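Local coordinates for protein aminopeptidase N (Francisella tularensis subsp. tularensis, PDB 5DLL) that probably releases N-terminal amino acids, preferably alanine, from peptides as a zinc-dependent aminopeptidase of the M1 family, contributing to the breakdown of intracellular peptides, at residues D205-D211 and L223-K229; M372-I376 and P483-Q487; F594-H599 and D650-V654. One frame throughout, in Å; residues are numbered along the deposited sequence.

Contact 1. Residues D205-D211 and L223-K229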
# COMPACT_ATOMS: atom_id res chain seq x y z
N ASP A 205 13.93 17.84 -20.74
CA ASP A 205 15.33 17.49 -20.94
C ASP A 205 15.72 16.44 -19.89
O ASP A 205 16.15 16.77 -18.78
CB ASP A 205 16.19 18.76 -20.81
CG ASP A 205 17.61 18.58 -21.31
OD1 ASP A 205 18.02 17.43 -21.60
OD2 ASP A 205 18.33 19.60 -21.41
N LEU A 206 15.55 15.17 -20.25
CA LEU A 206 15.73 14.06 -19.30
C LEU A 206 16.76 13.05 -19.78
O LEU A 206 16.78 12.68 -20.95
CB LEU A 206 14.40 13.34 -19.08
CG LEU A 206 13.30 14.14 -18.39
CD1 LEU A 206 11.99 13.37 -18.40
CD2 LEU A 206 13.69 14.49 -16.96
N ALA A 207 17.61 12.62 -18.84
CA ALA A 207 18.50 11.48 -19.05
C ALA A 207 17.68 10.19 -19.06
O ALA A 207 16.52 10.17 -18.63
CB ALA A 207 19.57 11.43 -17.97
N SER A 208 18.30 9.11 -19.52
CA SER A 208 17.59 7.84 -19.66
C SER A 208 18.48 6.62 -19.45
O SER A 208 19.68 6.66 -19.70
CB SER A 208 16.94 7.76 -21.04
OG SER A 208 17.92 7.78 -22.07
N ILE A 209 17.86 5.54 -18.96
CA ILE A 209 18.43 4.20 -19.00
C ILE A 209 17.56 3.39 -19.96
O ILE A 209 16.38 3.17 -19.70
CB ILE A 209 18.39 3.52 -17.62
CG1 ILE A 209 19.27 4.27 -16.61
CG2 ILE A 209 18.83 2.06 -17.72
CD1 ILE A 209 18.99 3.90 -15.17
N LYS A 210 18.14 2.96 -21.07
CA LYS A 210 17.43 2.13 -22.03
C LYS A 210 17.96 0.70 -22.00
O LYS A 210 19.16 0.47 -21.85
CB LYS A 210 17.54 2.72 -23.44
CG LYS A 210 16.92 4.10 -23.55
CD LYS A 210 16.43 4.38 -24.97
CE LYS A 210 15.72 5.73 -25.06
NZ LYS A 210 16.66 6.87 -24.97
N ASP A 211 17.04 -0.26 -22.11
CA ASP A 211 17.37 -1.68 -22.01
C ASP A 211 16.29 -2.46 -22.76
O ASP A 211 15.42 -1.85 -23.39
CB ASP A 211 17.44 -2.10 -20.54
CG ASP A 211 18.29 -3.35 -20.31
OD1 ASP A 211 18.49 -4.15 -21.26
OD2 ASP A 211 18.75 -3.54 -19.17
N LEU A 223 12.66 -1.02 -23.07
CA LEU A 223 12.43 -0.50 -21.73
C LEU A 223 13.19 0.82 -21.58
O LEU A 223 14.33 0.93 -22.02
CB LEU A 223 12.88 -1.51 -20.66
CG LEU A 223 12.33 -2.93 -20.78
CD1 LEU A 223 12.76 -3.77 -19.58
CD2 LEU A 223 10.81 -2.95 -20.90
N GLU A 224 12.54 1.82 -20.98
CA GLU A 224 13.10 3.17 -20.93
C GLU A 224 12.72 3.89 -19.64
O GLU A 224 11.59 4.34 -19.49
CB GLU A 224 12.64 3.98 -22.14
CG GLU A 224 12.87 3.31 -23.49
CD GLU A 224 12.53 4.20 -24.67
OE1 GLU A 224 11.77 5.18 -24.50
OE2 GLU A 224 13.04 3.91 -25.78
N ILE A 225 13.67 4.00 -18.72
CA ILE A 225 13.49 4.83 -17.53
C ILE A 225 14.08 6.21 -17.81
O ILE A 225 15.22 6.32 -18.25
CB ILE A 225 14.16 4.22 -16.28
CG1 ILE A 225 13.47 2.90 -15.91
CG2 ILE A 225 14.11 5.19 -15.11
CD1 ILE A 225 14.10 2.17 -14.75
N TYR A 226 13.28 7.26 -17.56
CA TYR A 226 13.69 8.64 -17.78
C TYR A 226 13.70 9.42 -16.46
O TYR A 226 12.75 9.35 -15.68
CB TYR A 226 12.72 9.33 -18.74
CG TYR A 226 12.85 8.88 -20.18
CD1 TYR A 226 13.79 9.46 -21.03
CD2 TYR A 226 12.02 7.89 -20.70
CE1 TYR A 226 13.91 9.05 -22.35
CE2 TYR A 226 12.13 7.48 -22.02
CZ TYR A 226 13.07 8.06 -22.84
OH TYR A 226 13.19 7.66 -24.15
N ALA A 227 14.78 10.15 -16.22
CA ALA A 227 14.90 11.01 -15.04
C ALA A 227 16.00 12.05 -15.27
O ALA A 227 16.74 11.98 -16.24
CB ALA A 227 15.21 10.18 -13.81
N PHE A 228 16.10 13.02 -14.36
CA PHE A 228 17.12 14.06 -14.47
C PHE A 228 18.51 13.46 -14.34
O PHE A 228 18.68 12.38 -13.76
CB PHE A 228 16.92 15.13 -13.39
CG PHE A 228 15.73 16.02 -13.62
CD1 PHE A 228 15.72 16.94 -14.67
CD2 PHE A 228 14.62 15.97 -12.78
CE1 PHE A 228 14.63 17.76 -14.89
CE2 PHE A 228 13.53 16.80 -12.99
CZ PHE A 228 13.53 17.69 -14.04
N LYS A 229 19.50 14.16 -14.88
CA LYS A 229 20.90 13.73 -14.84
C LYS A 229 21.35 13.27 -13.45
O LYS A 229 22.03 12.25 -13.31
CB LYS A 229 21.80 14.88 -15.33
CG LYS A 229 23.31 14.64 -15.25
CD LYS A 229 23.74 13.41 -16.03
CE LYS A 229 25.26 13.29 -16.04
NZ LYS A 229 25.71 12.01 -16.67

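Contact 2. Residues M372-I376 and P483-Q487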
# COMPACT_ATOMS: atom_id res chain seq x y z
N MET A 372 -16.50 6.12 10.14
CA MET A 372 -16.15 6.14 8.72
C MET A 372 -16.33 4.78 8.04
O MET A 372 -16.02 4.65 6.86
CB MET A 372 -14.69 6.59 8.54
CG MET A 372 -14.36 7.94 9.17
SD MET A 372 -15.23 9.32 8.39
CE MET A 372 -14.35 9.44 6.83
N SER A 373 -16.81 3.78 8.77
CA SER A 373 -16.97 2.42 8.25
C SER A 373 -17.74 2.38 6.94
O SER A 373 -18.71 3.12 6.75
CB SER A 373 -17.68 1.54 9.28
OG SER A 373 -18.98 2.03 9.56
N HIS A 374 -17.30 1.51 6.02
CA HIS A 374 -17.96 1.35 4.73
C HIS A 374 -17.66 -0.01 4.10
O HIS A 374 -16.72 -0.69 4.53
CB HIS A 374 -17.57 2.50 3.77
CG HIS A 374 -16.09 2.63 3.53
ND1 HIS A 374 -15.24 3.20 4.45
CD2 HIS A 374 -15.33 2.29 2.47
CE1 HIS A 374 -14.01 3.19 3.97
NE2 HIS A 374 -14.03 2.65 2.76
N PRO A 375 -18.46 -0.42 3.09
CA PRO A 375 -18.13 -1.63 2.35
C PRO A 375 -17.02 -1.36 1.34
O PRO A 375 -16.69 -0.20 1.08
CB PRO A 375 -19.44 -1.99 1.63
CG PRO A 375 -20.45 -0.96 2.04
CD PRO A 375 -19.69 0.20 2.58
N ILE A 376 -16.45 -2.41 0.76
CA ILE A 376 -15.40 -2.24 -0.25
C ILE A 376 -15.96 -1.65 -1.55
O ILE A 376 -15.23 -1.00 -2.32
CB ILE A 376 -14.60 -3.54 -0.50
CG1 ILE A 376 -15.48 -4.63 -1.13
CG2 ILE A 376 -13.98 -4.03 0.81
CD1 ILE A 376 -14.71 -5.85 -1.60
N PRO A 483 -24.03 -4.32 13.88
CA PRO A 483 -24.42 -3.13 13.12
C PRO A 483 -23.35 -2.04 13.13
O PRO A 483 -22.63 -1.89 14.12
CB PRO A 483 -25.68 -2.65 13.84
CG PRO A 483 -25.65 -3.28 15.18
CD PRO A 483 -24.99 -4.61 14.96
N THR A 484 -23.25 -1.29 12.03
CA THR A 484 -22.32 -0.17 11.90
C THR A 484 -23.07 1.14 11.65
O THR A 484 -24.30 1.14 11.49
CB THR A 484 -21.32 -0.40 10.75
OG1 THR A 484 -22.03 -0.77 9.56
CG2 THR A 484 -20.33 -1.49 11.10
N ALA A 485 -22.34 2.24 11.62
CA ALA A 485 -22.92 3.55 11.35
C ALA A 485 -23.58 3.63 9.97
O ALA A 485 -24.67 4.18 9.82
CB ALA A 485 -21.86 4.64 11.49
N ASP A 486 -22.92 3.05 8.96
CA ASP A 486 -23.41 3.10 7.58
C ASP A 486 -24.61 2.17 7.32
O ASP A 486 -25.48 2.49 6.50
CB ASP A 486 -22.27 2.81 6.58
CG ASP A 486 -21.59 1.47 6.83
OD1 ASP A 486 -21.17 1.22 7.98
OD2 ASP A 486 -21.46 0.68 5.87
N GLN A 487 -24.65 1.03 8.01
CA GLN A 487 -25.80 0.13 7.94
C GLN A 487 -25.85 -0.82 9.13
O GLN A 487 -24.81 -1.29 9.61
CB GLN A 487 -25.79 -0.67 6.63
CG GLN A 487 -24.47 -1.33 6.31
CD GLN A 487 -24.61 -2.53 5.39
OE1 GLN A 487 -23.81 -3.47 5.46
NE2 GLN A 487 -25.62 -2.52 4.53

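Contact 3. Residues F594-H599 and D650-V654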
# COMPACT_ATOMS: atom_id res chain seq x y z
N PHE A 594 10.28 -21.66 22.28
CA PHE A 594 10.98 -20.48 21.78
C PHE A 594 12.40 -20.82 21.32
O PHE A 594 12.86 -20.35 20.28
CB PHE A 594 11.04 -19.42 22.89
CG PHE A 594 11.11 -18.01 22.40
CD1 PHE A 594 9.95 -17.35 22.00
CD2 PHE A 594 12.31 -17.32 22.38
CE1 PHE A 594 10.00 -16.04 21.56
CE2 PHE A 594 12.36 -16.00 21.95
CZ PHE A 594 11.21 -15.36 21.54
N LYS A 595 13.08 -21.65 22.11
CA LYS A 595 14.43 -22.11 21.80
C LYS A 595 14.48 -22.94 20.51
O LYS A 595 15.39 -22.78 19.69
CB LYS A 595 14.96 -22.96 22.98
CG LYS A 595 16.43 -23.36 22.88
CD LYS A 595 16.75 -24.57 23.75
CE LYS A 595 16.90 -24.20 25.22
NZ LYS A 595 18.22 -23.57 25.52
N SER A 596 13.50 -23.82 20.33
CA SER A 596 13.47 -24.73 19.18
C SER A 596 13.21 -23.98 17.88
O SER A 596 13.79 -24.30 16.84
CB SER A 596 12.41 -25.81 19.37
OG SER A 596 11.11 -25.24 19.40
N ILE A 597 12.33 -22.98 17.94
CA ILE A 597 12.09 -22.11 16.79
C ILE A 597 13.39 -21.40 16.41
O ILE A 597 13.75 -21.33 15.24
CB ILE A 597 11.00 -21.06 17.10
CG1 ILE A 597 9.64 -21.73 17.34
CG2 ILE A 597 10.90 -20.04 15.97
CD1 ILE A 597 8.90 -22.16 16.09
N LEU A 598 14.11 -20.91 17.42
CA LEU A 598 15.37 -20.19 17.21
C LEU A 598 16.43 -21.04 16.52
O LEU A 598 17.21 -20.52 15.72
CB LEU A 598 15.90 -19.66 18.55
CG LEU A 598 17.29 -19.00 18.57
CD1 LEU A 598 17.35 -17.79 17.66
CD2 LEU A 598 17.65 -18.62 20.00
N HIS A 599 16.48 -22.33 16.83
CA HIS A 599 17.47 -23.23 16.25
C HIS A 599 16.93 -24.09 15.10
O HIS A 599 17.58 -25.05 14.69
CB HIS A 599 18.07 -24.14 17.34
CG HIS A 599 18.96 -23.42 18.30
ND1 HIS A 599 20.17 -22.88 17.92
CD2 HIS A 599 18.82 -23.16 19.62
CE1 HIS A 599 20.74 -22.32 18.97
NE2 HIS A 599 19.94 -22.47 20.01
N ASP A 650 22.35 -18.71 23.27
CA ASP A 650 21.68 -19.03 22.01
C ASP A 650 21.66 -17.83 21.07
O ASP A 650 21.94 -17.97 19.87
CB ASP A 650 20.24 -19.51 22.24
CG ASP A 650 20.15 -20.69 23.20
OD1 ASP A 650 20.68 -20.58 24.33
OD2 ASP A 650 19.53 -21.71 22.83
N TRP A 651 21.32 -16.66 21.60
CA TRP A 651 21.31 -15.42 20.82
C TRP A 651 22.69 -15.15 20.22
O TRP A 651 22.81 -14.78 19.06
CB TRP A 651 20.88 -14.21 21.68
CG TRP A 651 19.51 -14.32 22.29
CD1 TRP A 651 19.20 -14.28 23.62
CD2 TRP A 651 18.27 -14.51 21.60
NE1 TRP A 651 17.84 -14.43 23.80
CE2 TRP A 651 17.25 -14.58 22.57
CE3 TRP A 651 17.93 -14.63 20.25
CZ2 TRP A 651 15.91 -14.75 22.24
CZ3 TRP A 651 16.60 -14.81 19.91
CH2 TRP A 651 15.61 -14.87 20.90
N LEU A 652 23.72 -15.34 21.04
CA LEU A 652 25.11 -15.17 20.62
C LEU A 652 25.52 -16.16 19.52
O LEU A 652 26.19 -15.79 18.56
CB LEU A 652 26.05 -15.32 21.82
CG LEU A 652 27.56 -15.31 21.54
CD1 LEU A 652 27.98 -14.05 20.81
CD2 LEU A 652 28.33 -15.46 22.84
N ALA A 653 25.11 -17.42 19.69
CA ALA A 653 25.46 -18.49 18.74
C ALA A 653 24.85 -18.24 17.37
O ALA A 653 25.55 -18.22 16.34
CB ALA A 653 25.01 -19.84 19.28
N VAL A 654 23.54 -18.02 17.35
CA VAL A 654 22.81 -17.77 16.12
C VAL A 654 23.24 -16.45 15.48
O VAL A 654 23.25 -16.33 14.26
CB VAL A 654 21.28 -17.79 16.34
CG1 VAL A 654 20.55 -17.46 15.05
CG2 VAL A 654 20.84 -19.16 16.84

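Contact 1. Residues D205-D211 and L223-K229
L206 and F228 meet at the close-packed end of this antiparallel pair: the L206 methyl CD2 rests over one face of the F228 ring, 4.0 Å from its centroid and displaced toward the rim, in a CH-pi contact. Its other methyl, CD1, reaches Y226 CB, the two side chains crossing at about a right angle. A branched leucine suits this corner because each methyl can serve a different neighbour.

From here the backbones run side by side. I209 pairs with I225, and D211 with L223, in both directions; at the A207-A227 pair the bond from A227 N is sound but that from A207 N is weak (115° at the hydrogen). These are the two arms of a beta hairpin, strands 207-214 and 220-227, with 207-214 at the edge of a mixed five-stranded sheet, as in the thermolysin-like catalytic domain of M1 peptidases.

The face bearing I209, L223 and I225 is largely apolar, with D211 as its one charged residue here. Helix 236-253 packs against it, M239 and M246 touching L223, while the carboxylate of D211 is held by a salt bridge to K243.

The other face is looser around K210, an exposed residue whose long aliphatic chain can lie along polar neighbours while its charge stays near solvent. K210 CE lies 3.3 Å from both Y226 OH and E224 OE2, but the turn at the last torsion (chi4 73°) swings NZ back to a weak bond with S208 OG. K210 NZ therefore remains 4.7 Å from E224 OE2, too far for a salt bridge. Y226 OH donates to E224 OE1 from above the carboxylate plane at 2.9 Å, and S208 CB packs 3.5 Å from Y226 CE1.

Contact 2. Residues M372-I376 and P483-Q487
S373 and D486 make the one hydrogen bond that spans these loops: S373 OG donates to D486 OD1 at 2.8 Å, arriving from above the carboxylate plane, 42° out of it. D486 OD2 settles against carbon, 3.7 Å from H374 CA and 3.8 Å from P375 CD, the proline approaching from the opposite direction. Serine suits the spot because its short side chain brings a hydroxyl right up to the neighbouring loop, S373 OG also lying 3.6 Å from T484 CB. D486 can meet it because CG sits between the backbone N and the carbonyl carbon (chi1 57°). Weak bonds join S373 OG to S370 O and D486 OD1 to S455 OG.

The two loops belong to different domains, 372-376 to the zinc peptidase domain and 483-487 to the Ig-like beta domain, so this small surface contact bridges their boundary.

Each loop is braced from within. H374 turns away from D486, and its ND1 donates to M372 O at 2.9 Å in a nearly straight bond (167°) lying in both the imidazole and carbonyl planes; NE2 is bonded to T389 OG1. Within the other loop, T484 N donates to Q487 O at 2.9 Å, closing the turn that presents D486.

Contact 3. Residues F594-H599 and D650-V654
L598 stands over the W651 indole, with CD2 above one face of the six-membered ring, 4.2 Å from its centroid and 21° off the normal, in a CH-pi contact. CG lies opposite the backbone N (chi1 174°), which carries the fork of the leucine toward the other helix; there L598 CD1 also slides past V654 CG2 at 3.8 Å. Leucine suits the place because its branched end can lay a methyl on the indole face while the other reaches V654. F594 meets W651 differently: the side chains cross at about a right angle, and CE2 of F594 comes to CH2 of W651 at 3.6 Å, edge against edge. Y683 also stacks on W651, whose NE1 bonds to L643 O.

The polar flank centres on D650. H599, the first residue beyond its helix, donates from NE2 to D650 OD2 at 2.9 Å, with OD2 in the imidazole plane and NE2 on the anti side of the carboxylate but tilted out of its plane. The two planes are turned 51° apart. K595, bent at its last two torsions, brings NZ to 3.5 Å from D650 OD2 in a long salt bridge.

The short helical segments 594-598 and 650-654 have nearly parallel axes, 11.4 Å apart at closest approach, with L612 of helix 605-612 against F594, L598 and W651: packing characteristic of the ARM-like helical solenoid that forms the C-terminal domain.

Overall arrangement
The three contacts sit in different parts of the chain, with centres 45 to 47 Å apart, and share no element. Contacts 1 and 3 are partly buried and each lies within one architecture, a beta sheet and a helical solenoid respectively; contact 2 is a surface contact between two domains. Their chemistry follows: contact 1 is held by backbone hydrogen bonds, with side chains sorted between two faces; contact 3, whose helices use their backbone bonds internally, relies on packed apolar side chains flanked by charge; contact 2, lacking regular structure, depends on one side-chain hydrogen bond. Contacts 1 and 2 fall on opposite sides of the chain's centre, and all three lie away from the zinc site.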